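Long-range contact in tudor domain-containing protein 1 (Homo sapiens, PDB 5M9N), which probably serves spermatogenesis by repressing transposable elements through the piRNA pathway, its Tudor domains binding Piwi proteins methylated on arginine: residues I88-R101 against C132-Q144. Sequence-based numbering, arbitrary orientation.
Sequences ICCAQFSEDDQWYR and CPIIPKLLELPMQ
One guanidinium group, that of Arg101, ties down the backbone of the loop 132-144 that follows the last strand of the SH3-like Tudor barrel within this extended Tudor domain. Its NH1 donates to Leu138 O at 2.9 Å, on a lone pair in the carbonyl plane, and also to Leu141 O at 3.0 Å. NH2 reaches Leu141 O as well, so this single carbonyl is gripped end-on by both nitrogens from the same face of its plane; a weak bond runs on to Pro142 O. With three carbonyls at its edge, and Asp119 as a salt-bridge partner of NH2, these bonds hold the flat group against rotation. The chain, bent at chi3 (-54°), carries the guanidinium in among these carbonyls, while Arg101 CG rests against Ile134 CD1, 4.0 Å away. At the start of the loop, Cys90 and Cys132 form an antiparallel hydrogen-bonded pair that adds strand 131-132 to the sheet's edge; Cys90 N donates to Cys132 O with an N-H...O angle of 161°, and Cys132 N donates back to Cys90 O. Ile134 CG1 lies 3.9 Å from Cys90 SG, and Ile88 CG2 meets Leu139 CD2. Cys132, disulfide-bonded to Cys72 of helix 58-73, holds its sulfur above the Trp99 six-membered ring, 4.6 Å from the centroid, and Cys132 CB lies 3.4 Å from Trp99 CZ3.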
ATOM      1  N   ILE A  88       9.853  -4.704  -9.761  1.00 28.93           N
ATOM      2  CA  ILE A  88       9.767  -4.969  -8.306  1.00 28.56           C
ATOM      3  C   ILE A  88      11.154  -5.371  -7.852  1.00 28.47           C
ATOM      4  O   ILE A  88      11.852  -6.077  -8.563  1.00 29.50           O
ATOM      5  CB  ILE A  88       8.748  -6.067  -8.000  1.00 28.81           C
ATOM      6  CG1 ILE A  88       7.368  -5.681  -8.540  1.00 29.22           C
ATOM      7  CG2 ILE A  88       8.593  -6.260  -6.487  1.00 28.49           C
ATOM      8  CD1 ILE A  88       6.749  -4.458  -7.883  1.00 28.80           C
ATOM      9  N   CYS A  89      11.579  -4.899  -6.707  1.00 28.06           N
ATOM     10  CA  CYS A  89      12.846  -5.341  -6.113  1.00 28.07           C
ATOM     11  C   CYS A  89      12.669  -5.358  -4.588  1.00 27.21           C
ATOM     12  O   CYS A  89      11.533  -5.268  -4.121  1.00 27.20           O
ATOM     13  CB  CYS A  89      13.971  -4.416  -6.554  1.00 28.43           C
ATOM     14  SG  CYS A  89      13.841  -2.728  -5.996  1.00 29.52           S
ATOM     15  N   CYS A  90      13.751  -5.530  -3.838  1.00 27.15           N
ATOM     16  CA  CYS A  90      13.791  -5.357  -2.373  1.00 27.14           C
ATOM     17  C   CYS A  90      14.403  -3.997  -2.076  1.00 26.59           C
ATOM     18  O   CYS A  90      15.333  -3.553  -2.777  1.00 26.42           O
ATOM     19  CB  CYS A  90      14.573  -6.479  -1.700  1.00 28.03           C
ATOM     20  SG  CYS A  90      14.130  -8.139  -2.219  1.00 29.84           S
ATOM     21  N   ALA A  91      13.796  -3.296  -1.127  1.00 25.47           N
ATOM     22  CA  ALA A  91      14.224  -2.016  -0.628  1.00 25.13           C
ATOM     23  C   ALA A  91      14.305  -2.064   0.902  1.00 25.62           C
ATOM     24  O   ALA A  91      13.375  -2.600   1.561  1.00 24.59           O
ATOM     25  CB  ALA A  91      13.239  -0.977  -1.044  1.00 24.76           C
ATOM     26  N   GLN A  92      15.389  -1.503   1.462  1.00 26.07           N
ATOM     27  CA  GLN A  92      15.563  -1.451   2.913  1.00 26.79           C
ATOM     28  C   GLN A  92      15.026  -0.125   3.462  1.00 26.83           C
ATOM     29  O   GLN A  92      15.575   0.958   3.197  1.00 26.95           O
ATOM     30  CB  GLN A  92      17.064  -1.600   3.187  1.00 27.75           C
ATOM     31  CG  GLN A  92      17.446  -1.901   4.583  1.00 28.41           C
ATOM     32  CD  GLN A  92      18.935  -2.110   4.724  1.00 29.23           C
ATOM     33  OE1 GLN A  92      19.739  -1.830   3.807  1.00 30.04           O
ATOM     34  NE2 GLN A  92      19.318  -2.529   5.860  1.00 30.00           N
ATOM     35  N   PHE A  93      13.916  -0.207   4.163  1.00 26.71           N
ATOM     36  CA  PHE A  93      13.172   0.941   4.674  1.00 27.19           C
ATOM     37  C   PHE A  93      14.033   1.772   5.590  1.00 28.37           C
ATOM     38  O   PHE A  93      14.768   1.228   6.392  1.00 28.46           O
ATOM     39  CB  PHE A  93      11.900   0.395   5.396  1.00 27.39           C
ATOM     40  CG  PHE A  93      10.944   1.445   5.916  1.00 27.51           C
ATOM     41  CD1 PHE A  93      10.723   2.645   5.239  1.00 27.31           C
ATOM     42  CD2 PHE A  93      10.179   1.166   7.040  1.00 27.75           C
ATOM     43  CE1 PHE A  93       9.816   3.576   5.709  1.00 27.54           C
ATOM     44  CE2 PHE A  93       9.278   2.089   7.525  1.00 27.92           C
ATOM     45  CZ  PHE A  93       9.080   3.285   6.863  1.00 28.11           C
ATOM     46  N   SER A  94      14.000   3.101   5.432  1.00 28.98           N
ATOM     47  CA  SER A  94      14.909   3.930   6.191  1.00 30.49           C
ATOM     48  C   SER A  94      14.653   3.867   7.708  1.00 31.90           C
ATOM     49  O   SER A  94      15.592   3.993   8.470  1.00 31.24           O
ATOM     50  CB  SER A  94      14.846   5.385   5.784  1.00 30.49           C
ATOM     51  OG  SER A  94      13.519   5.804   5.887  1.00 29.92           O
ATOM     52  N   GLU A  95      13.392   3.766   8.092  1.00 33.15           N
ATOM     53  CA  GLU A  95      13.016   3.894   9.525  1.00 35.78           C
ATOM     54  C   GLU A  95      13.295   2.657  10.399  1.00 35.60           C
ATOM     55  O   GLU A  95      13.400   2.788  11.604  1.00 36.55           O
ATOM     56  CB  GLU A  95      11.539   4.226   9.669  1.00 37.47           C
ATOM     57  CG  GLU A  95      11.065   5.605   9.228  1.00 39.62           C
ATOM     58  CD  GLU A  95       9.554   5.771   9.519  1.00 41.92           C
ATOM     59  OE1 GLU A  95       9.145   5.666  10.695  1.00 44.78           O
ATOM     60  OE2 GLU A  95       8.752   6.000   8.591  1.00 43.09           O
ATOM     61  N   ASP A  96      13.364   1.461   9.820  1.00 34.34           N
ATOM     62  CA  ASP A  96      13.678   0.257  10.621  1.00 34.18           C
ATOM     63  C   ASP A  96      14.781  -0.606   9.979  1.00 33.71           C
ATOM     64  O   ASP A  96      15.169  -1.604  10.540  1.00 32.97           O
ATOM     65  CB  ASP A  96      12.388  -0.594  10.836  1.00 33.77           C
ATOM     66  CG  ASP A  96      11.813  -1.167   9.528  1.00 32.67           C
ATOM     67  OD1 ASP A  96      12.419  -0.929   8.454  1.00 31.29           O
ATOM     68  OD2 ASP A  96      10.762  -1.851   9.530  1.00 31.76           O
ATOM     69  N   ASP A  97      15.220  -0.270   8.762  1.00 32.61           N
ATOM     70  CA  ASP A  97      16.287  -1.024   8.071  1.00 32.59           C
ATOM     71  C   ASP A  97      15.957  -2.436   7.740  1.00 32.46           C
ATOM     72  O   ASP A  97      16.852  -3.221   7.450  1.00 32.82           O
ATOM     73  CB  ASP A  97      17.629  -0.942   8.826  1.00 33.88           C
ATOM     74  CG  ASP A  97      18.197   0.437   8.785  1.00 34.14           C
ATOM     75  OD1 ASP A  97      18.124   1.064   7.697  1.00 33.46           O
ATOM     76  OD2 ASP A  97      18.740   0.900   9.812  1.00 35.03           O
ATOM     77  N   GLN A  98      14.656  -2.732   7.673  1.00 31.83           N
ATOM     78  CA  GLN A  98      14.199  -4.027   7.292  1.00 31.73           C
ATOM     79  C   GLN A  98      13.919  -3.944   5.815  1.00 29.98           C
ATOM     80  O   GLN A  98      13.725  -2.870   5.319  1.00 29.01           O
ATOM     81  CB  GLN A  98      12.938  -4.348   8.058  1.00 32.97           C
ATOM     82  CG  GLN A  98      13.136  -4.318   9.565  1.00 35.20           C
ATOM     83  CD  GLN A  98      14.347  -5.110  10.011  1.00 37.68           C
ATOM     84  OE1 GLN A  98      15.368  -4.536  10.385  1.00 40.95           O
ATOM     85  NE2 GLN A  98      14.278  -6.434   9.910  1.00 38.66           N
ATOM     86  N   TRP A  99      13.837  -5.113   5.194  1.00 28.91           N
ATOM     87  CA  TRP A  99      13.682  -5.297   3.781  1.00 28.09           C
ATOM     88  C   TRP A  99      12.187  -5.510   3.437  1.00 26.65           C
ATOM     89  O   TRP A  99      11.494  -6.267   4.104  1.00 26.10           O
ATOM     90  CB  TRP A  99      14.504  -6.480   3.341  1.00 28.60           C
ATOM     91  CG  TRP A  99      15.991  -6.120   3.318  1.00 29.16           C
ATOM     92  CD1 TRP A  99      16.917  -6.420   4.305  1.00 30.10           C
ATOM     93  CD2 TRP A  99      16.701  -5.417   2.314  1.00 29.37           C
ATOM     94  NE1 TRP A  99      18.135  -5.961   3.967  1.00 30.03           N
ATOM     95  CE2 TRP A  99      18.054  -5.338   2.749  1.00 30.16           C
ATOM     96  CE3 TRP A  99      16.356  -4.860   1.072  1.00 29.14           C
ATOM     97  CZ2 TRP A  99      19.044  -4.729   1.999  1.00 30.58           C
ATOM     98  CZ3 TRP A  99      17.341  -4.223   0.330  1.00 29.62           C
ATOM     99  CH2 TRP A  99      18.693  -4.177   0.790  1.00 30.24           C
ATOM    100  N   TYR A 100      11.737  -4.819   2.406  1.00 24.89           N
ATOM    101  CA  TYR A 100      10.336  -4.810   1.972  1.00 24.29           C
ATOM    102  C   TYR A 100      10.287  -4.963   0.480  1.00 23.79           C
ATOM    103  O   TYR A 100      11.279  -4.656  -0.191  1.00 23.46           O
ATOM    104  CB  TYR A 100       9.664  -3.508   2.435  1.00 24.06           C
ATOM    105  CG  TYR A 100       9.523  -3.389   3.943  1.00 24.74           C
ATOM    106  CD1 TYR A 100       8.438  -3.887   4.627  1.00 24.96           C
ATOM    107  CD2 TYR A 100      10.515  -2.795   4.679  1.00 25.34           C
ATOM    108  CE1 TYR A 100       8.376  -3.830   6.051  1.00 25.63           C
ATOM    109  CE2 TYR A 100      10.463  -2.684   6.032  1.00 25.89           C
ATOM    110  CZ  TYR A 100       9.387  -3.219   6.736  1.00 26.01           C
ATOM    111  OH  TYR A 100       9.424  -3.023   8.067  1.00 26.56           O
ATOM    112  N   ARG A 101       9.132  -5.348  -0.053  1.00 23.32           N
ATOM    113  CA  ARG A 101       8.929  -5.362  -1.506  1.00 23.22           C
ATOM    114  C   ARG A 101       8.597  -3.959  -2.021  1.00 22.84           C
ATOM    115  O   ARG A 101       7.865  -3.157  -1.417  1.00 21.85           O
ATOM    116  CB  ARG A 101       7.905  -6.408  -1.886  1.00 23.26           C
ATOM    117  CG  ARG A 101       8.287  -7.778  -1.376  1.00 23.45           C
ATOM    118  CD  ARG A 101       7.415  -8.856  -1.890  1.00 23.65           C
ATOM    119  NE  ARG A 101       5.987  -8.615  -1.657  1.00 23.64           N
ATOM    120  CZ  ARG A 101       5.047  -9.494  -1.911  1.00 23.96           C
ATOM    121  NH1 ARG A 101       5.321 -10.684  -2.395  1.00 24.57           N
ATOM    122  NH2 ARG A 101       3.800  -9.189  -1.687  1.00 24.13           N
ATOM    123  N   CYS A 132      18.060  -4.252  -3.568  1.00 34.03           N
ATOM    124  CA  CYS A 132      18.529  -5.668  -3.661  1.00 35.86           C
ATOM    125  C   CYS A 132      17.632  -6.126  -4.859  1.00 33.34           C
ATOM    126  O   CYS A 132      16.436  -5.764  -4.908  1.00 32.34           O
ATOM    127  CB  CYS A 132      18.269  -6.395  -2.168  1.00 38.28           C
ATOM    128  SG  CYS A 132      17.656  -8.105  -1.655  1.00 50.21           S
ATOM    129  N   PRO A 133      18.135  -6.919  -5.831  1.00 32.79           N
ATOM    130  CA  PRO A 133      17.118  -7.595  -6.690  1.00 32.41           C
ATOM    131  C   PRO A 133      16.274  -8.652  -5.945  1.00 32.15           C
ATOM    132  O   PRO A 133      16.660  -9.069  -4.858  1.00 31.06           O
ATOM    133  CB  PRO A 133      17.939  -8.266  -7.774  1.00 33.20           C
ATOM    134  CG  PRO A 133      19.312  -8.382  -7.200  1.00 33.42           C
ATOM    135  CD  PRO A 133      19.520  -7.283  -6.221  1.00 33.26           C
ATOM    136  N   ILE A 134      15.120  -9.001  -6.531  1.00 32.36           N
ATOM    137  CA  ILE A 134      14.169  -9.958  -5.967  1.00 33.13           C
ATOM    138  C   ILE A 134      14.178 -11.192  -6.852  1.00 34.43           C
ATOM    139  O   ILE A 134      14.595 -11.140  -8.019  1.00 34.70           O
ATOM    140  CB  ILE A 134      12.724  -9.358  -5.838  1.00 32.66           C
ATOM    141  CG1 ILE A 134      11.888 -10.116  -4.772  1.00 32.56           C
ATOM    142  CG2 ILE A 134      12.024  -9.290  -7.194  1.00 32.69           C
ATOM    143  CD1 ILE A 134      10.789  -9.281  -4.137  1.00 32.64           C
ATOM    144  N   ILE A 135      13.715 -12.294  -6.289  1.00 35.69           N
ATOM    145  CA  ILE A 135      13.487 -13.541  -7.046  1.00 37.61           C
ATOM    146  C   ILE A 135      12.010 -13.923  -7.048  1.00 37.91           C
ATOM    147  O   ILE A 135      11.280 -13.485  -6.166  1.00 37.82           O
ATOM    148  CB  ILE A 135      14.334 -14.679  -6.505  1.00 38.72           C
ATOM    149  CG1 ILE A 135      14.096 -14.847  -5.011  1.00 38.70           C
ATOM    150  CG2 ILE A 135      15.800 -14.390  -6.811  1.00 38.76           C
ATOM    151  CD1 ILE A 135      14.518 -16.209  -4.541  1.00 40.62           C
ATOM    152  N   PRO A 136      11.565 -14.744  -8.023  1.00 39.65           N
ATOM    153  CA  PRO A 136      10.129 -15.010  -8.158  1.00 40.46           C
ATOM    154  C   PRO A 136       9.522 -15.745  -6.953  1.00 41.00           C
ATOM    155  O   PRO A 136       8.340 -15.566  -6.697  1.00 41.10           O
ATOM    156  CB  PRO A 136      10.035 -15.883  -9.425  1.00 41.07           C
ATOM    157  CG  PRO A 136      11.347 -15.726 -10.101  1.00 41.35           C
ATOM    158  CD  PRO A 136      12.317 -15.559  -8.985  1.00 40.82           C
ATOM    159  N   LYS A 137      10.305 -16.520  -6.205  1.00 41.63           N
ATOM    160  CA  LYS A 137       9.775 -17.109  -4.962  1.00 42.61           C
ATOM    161  C   LYS A 137       9.211 -16.034  -4.038  1.00 40.56           C
ATOM    162  O   LYS A 137       8.200 -16.250  -3.422  1.00 40.63           O
ATOM    163  CB  LYS A 137      10.832 -17.921  -4.217  1.00 44.57           C
ATOM    164  CG  LYS A 137      10.359 -18.625  -2.929  1.00 46.50           C
ATOM    165  CD  LYS A 137       9.857 -20.054  -3.173  1.00 49.55           C
ATOM    166  CE  LYS A 137       9.023 -20.626  -2.004  1.00 51.00           C
ATOM    167  NZ  LYS A 137       8.677 -22.080  -2.157  1.00 52.87           N
ATOM    168  N   LEU A 138       9.840 -14.864  -3.965  1.00 38.96           N
ATOM    169  CA  LEU A 138       9.400 -13.852  -3.004  1.00 37.15           C
ATOM    170  C   LEU A 138       8.199 -13.030  -3.481  1.00 36.01           C
ATOM    171  O   LEU A 138       7.741 -12.165  -2.736  1.00 33.87           O
ATOM    172  CB  LEU A 138      10.562 -12.950  -2.606  1.00 36.77           C
ATOM    173  CG  LEU A 138      11.624 -13.646  -1.756  1.00 37.70           C
ATOM    174  CD1 LEU A 138      12.929 -12.879  -1.714  1.00 37.72           C
ATOM    175  CD2 LEU A 138      11.075 -13.854  -0.345  1.00 38.18           C
ATOM    176  N   LEU A 139       7.735 -13.281  -4.713  1.00 36.27           N
ATOM    177  CA  LEU A 139       6.500 -12.710  -5.271  1.00 36.95           C
ATOM    178  C   LEU A 139       5.289 -13.637  -5.215  1.00 37.49           C
ATOM    179  O   LEU A 139       4.270 -13.352  -5.830  1.00 38.40           O
ATOM    180  CB  LEU A 139       6.729 -12.264  -6.743  1.00 37.14           C
ATOM    181  CG  LEU A 139       7.793 -11.210  -6.969  1.00 36.66           C
ATOM    182  CD1 LEU A 139       7.937 -10.894  -8.459  1.00 38.01           C
ATOM    183  CD2 LEU A 139       7.396  -9.962  -6.222  1.00 36.09           C
ATOM    184  N   GLU A 140       5.371 -14.723  -4.461  1.00 38.53           N
ATOM    185  CA  GLU A 140       4.249 -15.635  -4.346  1.00 39.81           C
ATOM    186  C   GLU A 140       3.103 -15.049  -3.506  1.00 38.45           C
ATOM    187  O   GLU A 140       1.960 -15.254  -3.870  1.00 39.41           O
ATOM    188  CB  GLU A 140       4.702 -16.996  -3.820  1.00 42.44           C
ATOM    189  CG  GLU A 140       5.526 -17.734  -4.855  1.00 45.32           C
ATOM    190  CD  GLU A 140       5.960 -19.110  -4.414  1.00 48.23           C
ATOM    191  OE1 GLU A 140       5.937 -19.381  -3.192  1.00 50.98           O
ATOM    192  OE2 GLU A 140       6.358 -19.908  -5.287  1.00 50.14           O
ATOM    193  N   LEU A 141       3.407 -14.310  -2.432  1.00 36.25           N
ATOM    194  CA  LEU A 141       2.396 -13.533  -1.721  1.00 35.20           C
ATOM    195  C   LEU A 141       1.864 -12.403  -2.615  1.00 33.53           C
ATOM    196  O   LEU A 141       2.662 -11.693  -3.189  1.00 33.23           O
ATOM    197  CB  LEU A 141       2.978 -12.922  -0.434  1.00 34.78           C
ATOM    198  CG  LEU A 141       1.906 -12.330   0.523  1.00 34.43           C
ATOM    199  CD1 LEU A 141       1.063 -13.474   1.041  1.00 35.33           C
ATOM    200  CD2 LEU A 141       2.487 -11.566   1.697  1.00 34.06           C
ATOM    201  N   PRO A 142       0.526 -12.258  -2.767  1.00 32.10           N
ATOM    202  CA  PRO A 142       0.074 -11.068  -3.460  1.00 30.97           C
ATOM    203  C   PRO A 142       0.427  -9.794  -2.715  1.00 29.81           C
ATOM    204  O   PRO A 142       0.551  -9.779  -1.475  1.00 28.92           O
ATOM    205  CB  PRO A 142      -1.444 -11.258  -3.617  1.00 31.54           C
ATOM    206  CG  PRO A 142      -1.743 -12.658  -3.230  1.00 32.12           C
ATOM    207  CD  PRO A 142      -0.524 -13.287  -2.672  1.00 32.36           C
ATOM    208  N   MET A 143       0.598  -8.728  -3.485  1.00 29.03           N
ATOM    209  CA  MET A 143       0.854  -7.427  -2.940  1.00 29.17           C
ATOM    210  C   MET A 143      -0.232  -6.981  -1.948  1.00 29.16           C
ATOM    211  O   MET A 143      -1.450  -7.055  -2.218  1.00 29.70           O
ATOM    212  CB  MET A 143       1.001  -6.392  -4.064  1.00 30.26           C
ATOM    213  CG  MET A 143       2.170  -6.643  -4.984  1.00 31.34           C
ATOM    214  SD  MET A 143       2.308  -5.399  -6.278  1.00 33.37           S
ATOM    215  CE  MET A 143       0.830  -5.779  -7.198  1.00 33.51           C
ATOM    216  N   GLN A 144       0.179  -6.587  -0.763  1.00 28.02           N
ATOM    217  CA  GLN A 144      -0.789  -6.418   0.294  1.00 28.05           C
ATOM    218  C   GLN A 144      -1.416  -5.033   0.478  1.00 27.23           C
ATOM    219  O   GLN A 144      -2.348  -4.937   1.280  1.00 28.57           O
ATOM    220  CB  GLN A 144      -0.189  -6.908   1.586  1.00 28.19           C
ATOM    221  CG  GLN A 144       0.170  -8.401   1.525  1.00 28.96           C
ATOM    222  CD  GLN A 144      -1.040  -9.311   1.538  1.00 29.83           C
ATOM    223  OE1 GLN A 144      -1.886  -9.216   2.462  1.00 31.22           O
ATOM    224  NE2 GLN A 144      -1.116 -10.220   0.595  1.00 29.92           N
TER
HETATM  225  O   HOH W   1      14.365  -6.799  -8.823  1.00 37.02           O